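Local coordinates for proline dehydrogenase (Bradyrhizobium japonicum USDA 110, PDB 3HAZ), which probably oxidises proline to glutamate in two steps, using FAD in its proline dehydrogenase part and NAD in its aldehyde dehydrogenase part, at residues 175-178 with 179-183; 162-165 with 166-170; 209-212 with 213-217; 804-807 with 808-812. All coordinates share one frame; numbering follows the deposited sequence.

Interaction 1: residues 175-178 with 179-183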
loop_
_atom_site.group_PDB
_atom_site.type_symbol
_atom_site.label_atom_id
_atom_site.label_comp_id
_atom_site.label_asym_id
_atom_site.label_seq_id
_atom_site.Cartn_x
_atom_site.Cartn_y
_atom_site.Cartn_z
ATOM N N ILE A 175 -48.119 -36.711 19.718
ATOM C CA ILE A 175 -47.248 -37.051 20.838
ATOM C C ILE A 175 -47.424 -38.533 21.197
ATOM O O ILE A 175 -46.446 -39.231 21.475
ATOM C CB ILE A 175 -47.458 -36.104 22.068
ATOM C CG1 ILE A 175 -46.360 -36.299 23.121
ATOM C CG2 ILE A 175 -48.813 -36.335 22.719
ATOM C CD1 ILE A 175 -44.938 -36.158 22.588
ATOM N N GLU A 176 -48.664 -39.021 21.151
ATOM C CA GLU A 176 -48.948 -40.424 21.482
ATOM C C GLU A 176 -48.127 -41.381 20.628
ATOM O O GLU A 176 -47.637 -42.398 21.115
ATOM C CB GLU A 176 -50.441 -40.759 21.319
ATOM C CG GLU A 176 -51.366 -40.055 22.292
ATOM C CD GLU A 176 -51.748 -38.660 21.824
ATOM O OE1 GLU A 176 -51.377 -38.287 20.689
ATOM O OE2 GLU A 176 -52.420 -37.934 22.590
ATOM N N GLN A 177 -47.990 -41.055 19.348
ATOM C CA GLN A 177 -47.274 -41.922 18.422
ATOM C C GLN A 177 -45.783 -41.899 18.750
ATOM O O GLN A 177 -45.124 -42.937 18.774
ATOM C CB GLN A 177 -47.523 -41.459 16.986
ATOM C CG GLN A 177 -46.672 -42.137 15.915
ATOM C CD GLN A 177 -47.258 -41.935 14.517
ATOM O OE1 GLN A 177 -46.680 -41.233 13.677
ATOM N NE2 GLN A 177 -48.434 -42.528 14.275
ATOM N N ALA A 178 -45.263 -40.703 19.011
ATOM C CA ALA A 178 -43.865 -40.545 19.394
ATOM C C ALA A 178 -43.560 -41.350 20.651
ATOM O O ALA A 178 -42.588 -42.092 20.693
ATOM C CB ALA A 178 -43.535 -39.074 19.619
ATOM N N LEU A 179 -44.403 -41.190 21.667
ATOM C CA LEU A 179 -44.221 -41.856 22.949
ATOM C C LEU A 179 -44.288 -43.376 22.827
ATOM O O LEU A 179 -43.502 -44.088 23.451
ATOM C CB LEU A 179 -45.260 -41.356 23.961
ATOM C CG LEU A 179 -45.050 -39.924 24.453
ATOM C CD1 LEU A 179 -46.261 -39.456 25.246
ATOM C CD2 LEU A 179 -43.748 -39.803 25.287
ATOM N N GLU A 180 -45.231 -43.875 22.034
ATOM C CA GLU A 180 -45.322 -45.315 21.808
ATOM C C GLU A 180 -44.053 -45.818 21.118
ATOM O O GLU A 180 -43.523 -46.883 21.452
ATOM C CB GLU A 180 -46.567 -45.671 20.978
ATOM C CG GLU A 180 -46.849 -47.168 20.903
ATOM C CD GLU A 180 -47.135 -47.788 22.266
ATOM O OE1 GLU A 180 -47.684 -47.089 23.152
ATOM O OE2 GLU A 180 -46.801 -48.974 22.449
ATOM N N ARG A 181 -43.558 -45.039 20.164
ATOM C CA ARG A 181 -42.369 -45.432 19.422
ATOM C C ARG A 181 -41.128 -45.426 20.307
ATOM O O ARG A 181 -40.194 -46.195 20.082
ATOM C CB ARG A 181 -42.148 -44.519 18.216
ATOM C CG ARG A 181 -41.133 -45.068 17.226
ATOM C CD ARG A 181 -40.676 -44.009 16.233
ATOM N NE ARG A 181 -41.790 -43.213 15.722
ATOM C CZ ARG A 181 -42.691 -43.651 14.848
ATOM N NH1 ARG A 181 -43.662 -42.845 14.437
ATOM N NH2 ARG A 181 -42.625 -44.893 14.386
ATOM N N GLY A 182 -41.124 -44.562 21.315
ATOM C CA GLY A 182 -39.948 -44.402 22.152
ATOM C C GLY A 182 -39.910 -45.320 23.359
ATOM O O GLY A 182 -38.949 -45.294 24.124
ATOM N N LYS A 183 -40.946 -46.137 23.536
ATOM C CA LYS A 183 -41.014 -47.014 24.704
ATOM C C LYS A 183 -39.935 -48.102 24.718
ATOM O O LYS A 183 -39.436 -48.507 23.662
ATOM C CB LYS A 183 -42.408 -47.628 24.853
ATOM C CG LYS A 183 -43.449 -46.629 25.334
ATOM C CD LYS A 183 -44.565 -47.300 26.119
ATOM C CE LYS A 183 -45.392 -48.226 25.247
ATOM N NZ LYS A 183 -46.703 -48.534 25.887
#
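Leu179 and Ile175 meet through a backbone hydrogen bond and through their side chains, one turn of helix apart. Four backbone bonds of the i to i+4 kind carry the turn. Leu179 N to Ile175 O is 2.8 Å long with an N-H...O angle of 169°, while Gly182 N to Ala178 O, at 2.9 Å, has bent to 131°.

The apolar contact is small: CG1 of Ile175 approaches CD1 of Leu179 at 3.8 Å. Ile175 turns its CG1 branch away from the backbone N, to where the leucine methyl can meet it.

Among the polar side chains, Gln177 and Arg181 run side by side in the same direction. NH1 of Arg181 lies 3.4 Å from CG of Gln177, an oblique approach, while Gln177 OE1 sits in plane at the guanidinium edge, 3.5 Å from Arg181 NH1. The amide and guanidinium planes are turned 74° apart. Each polar end has its own partner: Gln177 OE1 accepts from the backbone N of Glu173, and Arg181 NE donates to Leu171 O. Lys183 NZ forms a salt bridge with Glu180 OE1 (3.2 Å), though the hydrogen bond within it is weak.

Ile175 and Leu179 face helix 204-223 and strand 193-196, whereas Glu176 and Glu180 are exposed. The arrangement is that of a short amphipathic helix linking parallel strands 170-172 and 193-196 of the proline dehydrogenase sheet.

Interaction 2: residues 162-165 with 166-170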
loop_
_atom_site.group_PDB
_atom_site.type_symbol
_atom_site.label_atom_id
_atom_site.label_comp_id
_atom_site.label_asym_id
_atom_site.label_seq_id
_atom_site.Cartn_x
_atom_site.Cartn_y
_atom_site.Cartn_z
ATOM N N MET A 162 -31.588 -40.606 7.006
ATOM C CA MET A 162 -32.622 -41.512 7.493
ATOM C C MET A 162 -32.176 -42.277 8.740
ATOM O O MET A 162 -32.965 -42.449 9.672
ATOM C CB MET A 162 -33.084 -42.473 6.390
ATOM C CG MET A 162 -33.958 -41.788 5.337
ATOM S SD MET A 162 -34.315 -42.806 3.889
ATOM C CE MET A 162 -35.414 -44.040 4.592
ATOM N N ARG A 163 -30.924 -42.733 8.777
ATOM C CA ARG A 163 -30.462 -43.399 9.991
ATOM C C ARG A 163 -30.312 -42.414 11.150
ATOM O O ARG A 163 -30.533 -42.773 12.309
ATOM C CB ARG A 163 -29.196 -44.253 9.781
ATOM C CG ARG A 163 -28.170 -43.709 8.807
ATOM C CD ARG A 163 -27.217 -44.820 8.356
ATOM N NE ARG A 163 -26.223 -44.351 7.390
ATOM C CZ ARG A 163 -26.357 -44.441 6.068
ATOM N NH1 ARG A 163 -25.402 -43.983 5.267
ATOM N NH2 ARG A 163 -27.445 -44.987 5.544
ATOM N N LEU A 164 -29.969 -41.166 10.844
ATOM C CA LEU A 164 -29.845 -40.176 11.906
ATOM C C LEU A 164 -31.215 -39.847 12.501
ATOM O O LEU A 164 -31.382 -39.808 13.724
ATOM C CB LEU A 164 -29.130 -38.909 11.408
ATOM C CG LEU A 164 -27.641 -39.071 11.075
ATOM C CD1 LEU A 164 -27.111 -37.854 10.334
ATOM C CD2 LEU A 164 -26.802 -39.360 12.323
ATOM N N MET A 165 -32.197 -39.618 11.633
ATOM C CA MET A 165 -33.539 -39.275 12.080
ATOM C C MET A 165 -34.164 -40.433 12.845
ATOM O O MET A 165 -34.878 -40.233 13.827
ATOM C CB MET A 165 -34.435 -38.900 10.887
ATOM C CG MET A 165 -34.043 -37.599 10.192
ATOM S SD MET A 165 -33.906 -36.253 11.368
ATOM C CE MET A 165 -35.588 -36.163 11.972
ATOM N N GLY A 166 -33.901 -41.648 12.382
ATOM C CA GLY A 166 -34.503 -42.822 12.987
ATOM C C GLY A 166 -33.844 -43.185 14.308
ATOM O O GLY A 166 -34.489 -43.720 15.205
ATOM N N ASN A 167 -32.554 -42.892 14.434
ATOM C CA ASN A 167 -31.811 -43.291 15.631
ATOM C C ASN A 167 -31.769 -42.237 16.727
ATOM O O ASN A 167 -31.705 -42.572 17.906
ATOM C CB ASN A 167 -30.383 -43.713 15.270
ATOM C CG ASN A 167 -30.343 -45.010 14.486
ATOM O OD1 ASN A 167 -31.246 -45.837 14.591
ATOM N ND2 ASN A 167 -29.298 -45.192 13.691
ATOM N N HIS A 168 -31.817 -40.966 16.343
ATOM C CA HIS A 168 -31.540 -39.891 17.295
ATOM C C HIS A 168 -32.730 -39.000 17.615
ATOM O O HIS A 168 -32.629 -38.092 18.437
ATOM C CB HIS A 168 -30.347 -39.061 16.819
ATOM C CG HIS A 168 -29.096 -39.867 16.667
ATOM N ND1 HIS A 168 -28.176 -39.638 15.668
ATOM C CD2 HIS A 168 -28.633 -40.925 17.373
ATOM C CE1 HIS A 168 -27.188 -40.510 15.777
ATOM N NE2 HIS A 168 -27.446 -41.307 16.799
ATOM N N PHE A 169 -33.860 -39.269 16.973
ATOM C CA PHE A 169 -35.075 -38.533 17.271
ATOM C C PHE A 169 -36.183 -39.522 17.586
ATOM O O PHE A 169 -36.218 -40.610 17.024
ATOM C CB PHE A 169 -35.465 -37.649 16.088
ATOM C CG PHE A 169 -34.478 -36.553 15.804
ATOM C CD1 PHE A 169 -34.740 -35.254 16.200
ATOM C CD2 PHE A 169 -33.291 -36.826 15.152
ATOM C CE1 PHE A 169 -33.832 -34.242 15.954
ATOM C CE2 PHE A 169 -32.381 -35.817 14.896
ATOM C CZ PHE A 169 -32.654 -34.520 15.303
ATOM N N VAL A 170 -37.067 -39.144 18.502
ATOM C CA VAL A 170 -38.259 -39.923 18.804
ATOM C C VAL A 170 -39.479 -39.123 18.335
ATOM O O VAL A 170 -39.950 -38.222 19.033
ATOM C CB VAL A 170 -38.369 -40.217 20.313
ATOM C CG1 VAL A 170 -39.674 -40.936 20.612
ATOM C CG2 VAL A 170 -37.162 -41.045 20.795
#
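The Phe169 ring receives Met165 CE over one face: the methyl carbon lies 4.2 Å from the centroid of the Phe169 ring and 19° off its normal, which defines a CH-pi contact displaced toward the rim. SD of Met165 stands 4.3 Å from that same Phe169 centroid but at an oblique 30°, giving a Met-aromatic contact. At the edge of the phenyl ring, in its plane, lies Leu164 O, 3.8 Å from Phe169 CD2. The His168 ring carries the CB of its neighbour Asn167 on one face, while CD2 of Leu164 comes to its edge, 3.6 Å from ND1 of His168. Met165 reaches the phenyl face because its chain is bent at both chi2 and chi3.

These contacts gather at the C-terminal end of helix 151-168, where the chain passes into strand 170-172 of the parallel proline dehydrogenase sheet. The backbone records the change. Gly166 N to Met162 O (3.0 Å) and His168 N to Leu164 O (2.9 Å) are ordinary helical bonds, but Phe169 N to Met165 O has stretched to a weak 3.4 Å. Asn167 N is bonded chiefly to Arg163 O, at 2.9 Å, and only weakly to Leu164 O, which thus serves two amides.

Outside the turn, Met165 packs on Met78 and Leu85 of helix 71-85, and Phe169 on Tyr455 and Leu456 of helix 452-463. The His168 ring makes an edge-to-face contact with His421, while Val170 pairs through its backbone with Pro445 and Gly447 of strand 440-448.

Interaction 3: residues 209-212 with 213-217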
loop_
_atom_site.group_PDB
_atom_site.type_symbol
_atom_site.label_atom_id
_atom_site.label_comp_id
_atom_site.label_asym_id
_atom_site.label_seq_id
_atom_site.Cartn_x
_atom_site.Cartn_y
_atom_site.Cartn_z
ATOM N N ARG A 209 -51.939 -27.876 23.862
ATOM C CA ARG A 209 -51.402 -29.079 23.243
ATOM C C ARG A 209 -50.050 -29.423 23.855
ATOM O O ARG A 209 -49.784 -30.574 24.179
ATOM C CB ARG A 209 -51.258 -28.889 21.734
ATOM C CG ARG A 209 -50.552 -30.042 21.052
ATOM C CD ARG A 209 -50.682 -29.946 19.545
ATOM N NE ARG A 209 -50.027 -28.753 19.022
ATOM C CZ ARG A 209 -48.718 -28.650 18.832
ATOM N NH1 ARG A 209 -47.920 -29.672 19.131
ATOM N NH2 ARG A 209 -48.207 -27.527 18.347
ATOM N N TYR A 210 -49.196 -28.416 24.009
ATOM C CA TYR A 210 -47.875 -28.640 24.587
ATOM C C TYR A 210 -47.979 -29.078 26.036
ATOM O O TYR A 210 -47.259 -29.978 26.463
ATOM C CB TYR A 210 -47.001 -27.383 24.494
ATOM C CG TYR A 210 -46.509 -27.075 23.103
ATOM C CD1 TYR A 210 -45.810 -28.027 22.372
ATOM C CD2 TYR A 210 -46.732 -25.823 22.523
ATOM C CE1 TYR A 210 -45.349 -27.751 21.097
ATOM C CE2 TYR A 210 -46.270 -25.534 21.253
ATOM C CZ TYR A 210 -45.577 -26.504 20.545
ATOM O OH TYR A 210 -45.112 -26.227 19.282
ATOM N N PHE A 211 -48.859 -28.424 26.794
ATOM C CA PHE A 211 -49.134 -28.853 28.165
ATOM C C PHE A 211 -49.522 -30.330 28.192
ATOM O O PHE A 211 -48.966 -31.107 28.965
ATOM C CB PHE A 211 -50.240 -28.010 28.816
ATOM C CG PHE A 211 -50.642 -28.499 30.179
ATOM C CD1 PHE A 211 -50.080 -27.952 31.321
ATOM C CD2 PHE A 211 -51.565 -29.529 30.318
ATOM C CE1 PHE A 211 -50.441 -28.419 32.581
ATOM C CE2 PHE A 211 -51.931 -29.997 31.573
ATOM C CZ PHE A 211 -51.367 -29.445 32.706
ATOM N N ASP A 212 -50.475 -30.708 27.342
ATOM C CA ASP A 212 -50.941 -32.092 27.280
ATOM C C ASP A 212 -49.815 -33.050 26.894
ATOM O O ASP A 212 -49.684 -34.126 27.472
ATOM C CB ASP A 212 -52.107 -32.228 26.296
ATOM C CG ASP A 212 -53.361 -31.511 26.770
ATOM O OD1 ASP A 212 -53.453 -31.185 27.972
ATOM O OD2 ASP A 212 -54.257 -31.273 25.935
ATOM N N ALA A 213 -49.005 -32.657 25.917
ATOM C CA ALA A 213 -47.871 -33.485 25.503
ATOM C C ALA A 213 -46.892 -33.729 26.654
ATOM O O ALA A 213 -46.451 -34.866 26.876
ATOM C CB ALA A 213 -47.151 -32.867 24.297
ATOM N N TYR A 214 -46.548 -32.670 27.383
ATOM C CA TYR A 214 -45.680 -32.818 28.550
ATOM C C TYR A 214 -46.320 -33.762 29.564
ATOM O O TYR A 214 -45.661 -34.649 30.097
ATOM C CB TYR A 214 -45.440 -31.474 29.244
ATOM C CG TYR A 214 -44.576 -30.477 28.496
ATOM C CD1 TYR A 214 -43.387 -30.862 27.889
ATOM C CD2 TYR A 214 -44.935 -29.129 28.444
ATOM C CE1 TYR A 214 -42.589 -29.929 27.215
ATOM C CE2 TYR A 214 -44.149 -28.194 27.783
ATOM C CZ TYR A 214 -42.982 -28.598 27.167
ATOM O OH TYR A 214 -42.207 -27.666 26.518
ATOM N N ALA A 215 -47.603 -33.531 29.845
ATOM C CA ALA A 215 -48.339 -34.339 30.807
ATOM C C ALA A 215 -48.287 -35.797 30.394
ATOM O O ALA A 215 -48.007 -36.668 31.210
ATOM C CB ALA A 215 -49.786 -33.861 30.918
ATOM N N SER A 216 -48.543 -36.052 29.114
ATOM C CA SER A 216 -48.472 -37.407 28.574
ATOM C C SER A 216 -47.061 -37.986 28.669
ATOM O O SER A 216 -46.894 -39.171 28.968
ATOM C CB SER A 216 -48.960 -37.448 27.118
ATOM O OG SER A 216 -50.354 -37.191 27.028
ATOM N N ALA A 217 -46.045 -37.160 28.412
ATOM C CA ALA A 217 -44.658 -37.631 28.449
ATOM C C ALA A 217 -44.257 -38.034 29.870
ATOM O O ALA A 217 -43.603 -39.055 30.089
ATOM C CB ALA A 217 -43.699 -36.548 27.898
#
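Tyr214 sits one turn beyond Tyr210 in a contact within helix 204-223, the helix of the beta-alpha-beta unit that connects strand 193-196 to strand 235-238. Regular i to i+4 bonding supports this assignment. Tyr214 N to Tyr210 O is 2.9 Å long and nearly straight at 170°, and Ser216 N to Asp212 O is 2.8 Å.

Side chains add little direct contact between turns. CD2 of Tyr214 passes 3.2 Å from Tyr210 O, an oblique approach of the ring to the carbonyl. Its CG lies anti to its own carbonyl carbon (chi1 -70°), which directs the ring back over the preceding turn. CE2 of Phe211 and CB of Ala215 are a loose 4.5 Å apart. Within the first turn, Arg209 CZ rests over one face of the Tyr210 ring, 4.1 Å above its plane and offset toward the rim, and both residues reach Asp451: NH1 of Arg209 by a salt bridge and OH of Tyr210 by a hydrogen bond.

OH of Tyr214 is hydrogen-bonded to the backbone N of Lys239. Phe211 packs on Leu266 of helix 252-272 and Leu243 of helix 240-243, while Tyr214 and Ala217 lie against strands 193-196 and 235-238.

Interaction 4: residues 804-807 with 808-812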
loop_
_atom_site.group_PDB
_atom_site.type_symbol
_atom_site.label_atom_id
_atom_site.label_comp_id
_atom_site.label_asym_id
_atom_site.label_seq_id
_atom_site.Cartn_x
_atom_site.Cartn_y
_atom_site.Cartn_z
ATOM N N GLU A 804 -51.759 -24.314 -0.845
ATOM C CA GLU A 804 -52.919 -25.017 -0.303
ATOM C C GLU A 804 -52.572 -26.117 0.699
ATOM O O GLU A 804 -53.307 -26.330 1.663
ATOM C CB GLU A 804 -53.790 -25.571 -1.434
ATOM C CG GLU A 804 -53.087 -26.595 -2.305
ATOM C CD GLU A 804 -53.898 -26.954 -3.534
ATOM O OE1 GLU A 804 -55.043 -26.465 -3.650
ATOM O OE2 GLU A 804 -53.389 -27.722 -4.382
ATOM N N ASP A 805 -51.454 -26.806 0.480
ATOM C CA ASP A 805 -51.047 -27.890 1.379
ATOM C C ASP A 805 -50.790 -27.442 2.820
ATOM O O ASP A 805 -50.847 -28.251 3.741
ATOM C CB ASP A 805 -49.817 -28.626 0.841
ATOM C CG ASP A 805 -50.171 -29.654 -0.212
ATOM O OD1 ASP A 805 -51.376 -29.970 -0.365
ATOM O OD2 ASP A 805 -49.243 -30.146 -0.887
ATOM N N VAL A 806 -50.507 -26.159 3.025
ATOM C CA VAL A 806 -50.248 -25.691 4.383
ATOM C C VAL A 806 -51.209 -24.583 4.815
ATOM O O VAL A 806 -51.057 -24.007 5.895
ATOM C CB VAL A 806 -48.776 -25.232 4.559
ATOM C CG1 VAL A 806 -47.820 -26.424 4.418
ATOM C CG2 VAL A 806 -48.425 -24.128 3.560
ATOM N N ALA A 807 -52.208 -24.303 3.979
ATOM C CA ALA A 807 -53.076 -23.146 4.191
ATOM C C ALA A 807 -53.851 -23.235 5.491
ATOM O O ALA A 807 -53.944 -22.252 6.215
ATOM C CB ALA A 807 -54.038 -22.953 3.005
ATOM N N ASP A 808 -54.403 -24.414 5.784
ATOM C CA ASP A 808 -55.268 -24.589 6.949
ATOM C C ASP A 808 -54.507 -24.353 8.250
ATOM O O ASP A 808 -54.999 -23.693 9.166
ATOM C CB ASP A 808 -55.896 -25.995 6.957
ATOM C CG ASP A 808 -56.965 -26.173 5.879
ATOM O OD1 ASP A 808 -57.623 -25.176 5.509
ATOM O OD2 ASP A 808 -57.145 -27.312 5.404
ATOM N N ARG A 809 -53.311 -24.913 8.333
ATOM C CA ARG A 809 -52.473 -24.741 9.517
ATOM C C ARG A 809 -51.984 -23.299 9.630
ATOM O O ARG A 809 -52.085 -22.676 10.685
ATOM C CB ARG A 809 -51.290 -25.714 9.477
ATOM C CG ARG A 809 -50.211 -25.447 10.524
ATOM C CD ARG A 809 -50.789 -25.502 11.927
ATOM N NE ARG A 809 -51.643 -26.675 12.120
ATOM C CZ ARG A 809 -51.201 -27.921 12.261
ATOM N NH1 ARG A 809 -52.067 -28.916 12.434
ATOM N NH2 ARG A 809 -49.899 -28.180 12.227
ATOM N N MET A 810 -51.468 -22.752 8.539
ATOM C CA MET A 810 -50.979 -21.373 8.576
ATOM C C MET A 810 -52.077 -20.362 8.925
ATOM O O MET A 810 -51.874 -19.473 9.756
ATOM C CB MET A 810 -50.271 -21.017 7.272
ATOM C CG MET A 810 -48.880 -21.668 7.166
ATOM S SD MET A 810 -47.954 -21.097 5.738
ATOM C CE MET A 810 -46.472 -22.116 5.830
ATOM N N ILE A 811 -53.249 -20.524 8.321
ATOM C CA ILE A 811 -54.363 -19.619 8.573
ATOM C C ILE A 811 -54.830 -19.724 10.024
ATOM O O ILE A 811 -55.052 -18.715 10.696
ATOM C CB ILE A 811 -55.538 -19.903 7.612
ATOM C CG1 ILE A 811 -55.191 -19.417 6.199
ATOM C CG2 ILE A 811 -56.819 -19.248 8.117
ATOM C CD1 ILE A 811 -56.165 -19.890 5.126
ATOM N N GLU A 812 -54.974 -20.955 10.498
ATOM C CA GLU A 812 -55.357 -21.225 11.877
ATOM C C GLU A 812 -54.344 -20.648 12.884
ATOM O O GLU A 812 -54.717 -20.173 13.962
ATOM C CB GLU A 812 -55.518 -22.741 12.071
ATOM C CG GLU A 812 -55.329 -23.233 13.492
ATOM C CD GLU A 812 -55.218 -24.756 13.577
ATOM O OE1 GLU A 812 -54.160 -25.321 13.198
ATOM O OE2 GLU A 812 -56.197 -25.386 14.028
HETATM O O HOH W 1 -54.058 -27.001 4.096
HETATM O O HOH W 2 -52.367 -27.057 6.477
#
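Ala807 O receives the amide of Ile811 in a 2.8 Å hydrogen bond, and Val806 O receives Met810 N at 3.0 Å with an N-H...O angle of 168°. Two residues earlier, a water bridges each carbonyl-amide pair. Water 1 donates to Glu804 O at 2.6 Å and accepts from Asp808 N, while water 2 accepts from Arg809 N at 3.0 Å and donates only weakly to Asp805 O. Both waters thus stand between residues four apart, where direct backbone bonds would otherwise run.

Salt bridges flank the turn. Arg809 NE holds Glu812 OE1 at 3.1 Å, from 21° outside the guanidinium plane, the arginine chain being bent at chi2 and chi3. Asp808 OD1 pairs with Arg896, and Asp805 OD2 with Lys112.

The packing follows the backbone bonds. Val806 and Met810 lie side by side, pointing the same way, and CG2 of Val806 touches CE of Met810 at 3.6 Å; the methionine, extended beyond CG, runs alongside the valine so that its terminal CE meets CG2. CB of Ala807 and CD1 of Ile811 are more distant, at 4.3 Å.

This first part of helix 804-819 follows directly on strand 797-803 in the aldehyde dehydrogenase part. Ala807 and Met810 touch Val802 of that strand, Ile811 rests on Val894 of strand 891-897, and Met810 also reaches Pro775 and Val778 of helix 775-787.

Interactions 1, 2 and 3 follow one another along the chain and form a connected patch on the proline dehydrogenase side of the chain. Interaction 1 is in the middle: Val170 CG1 of interaction 2 lies 3.8 Å from Gly182 CA, and Ala213 CB of interaction 3 lies 3.7 Å from Ile175 CG1. Interactions 2 and 3 do not meet, their nearest atoms being about 9 Å apart. Both are near but not at the flavin: the side chains of Phe169 and Tyr214 are about 12 Å and 10 Å from bound FAD. Interaction 4 belongs to the aldehyde dehydrogenase part, yet its nearest atoms come within about 6 Å of interaction 3.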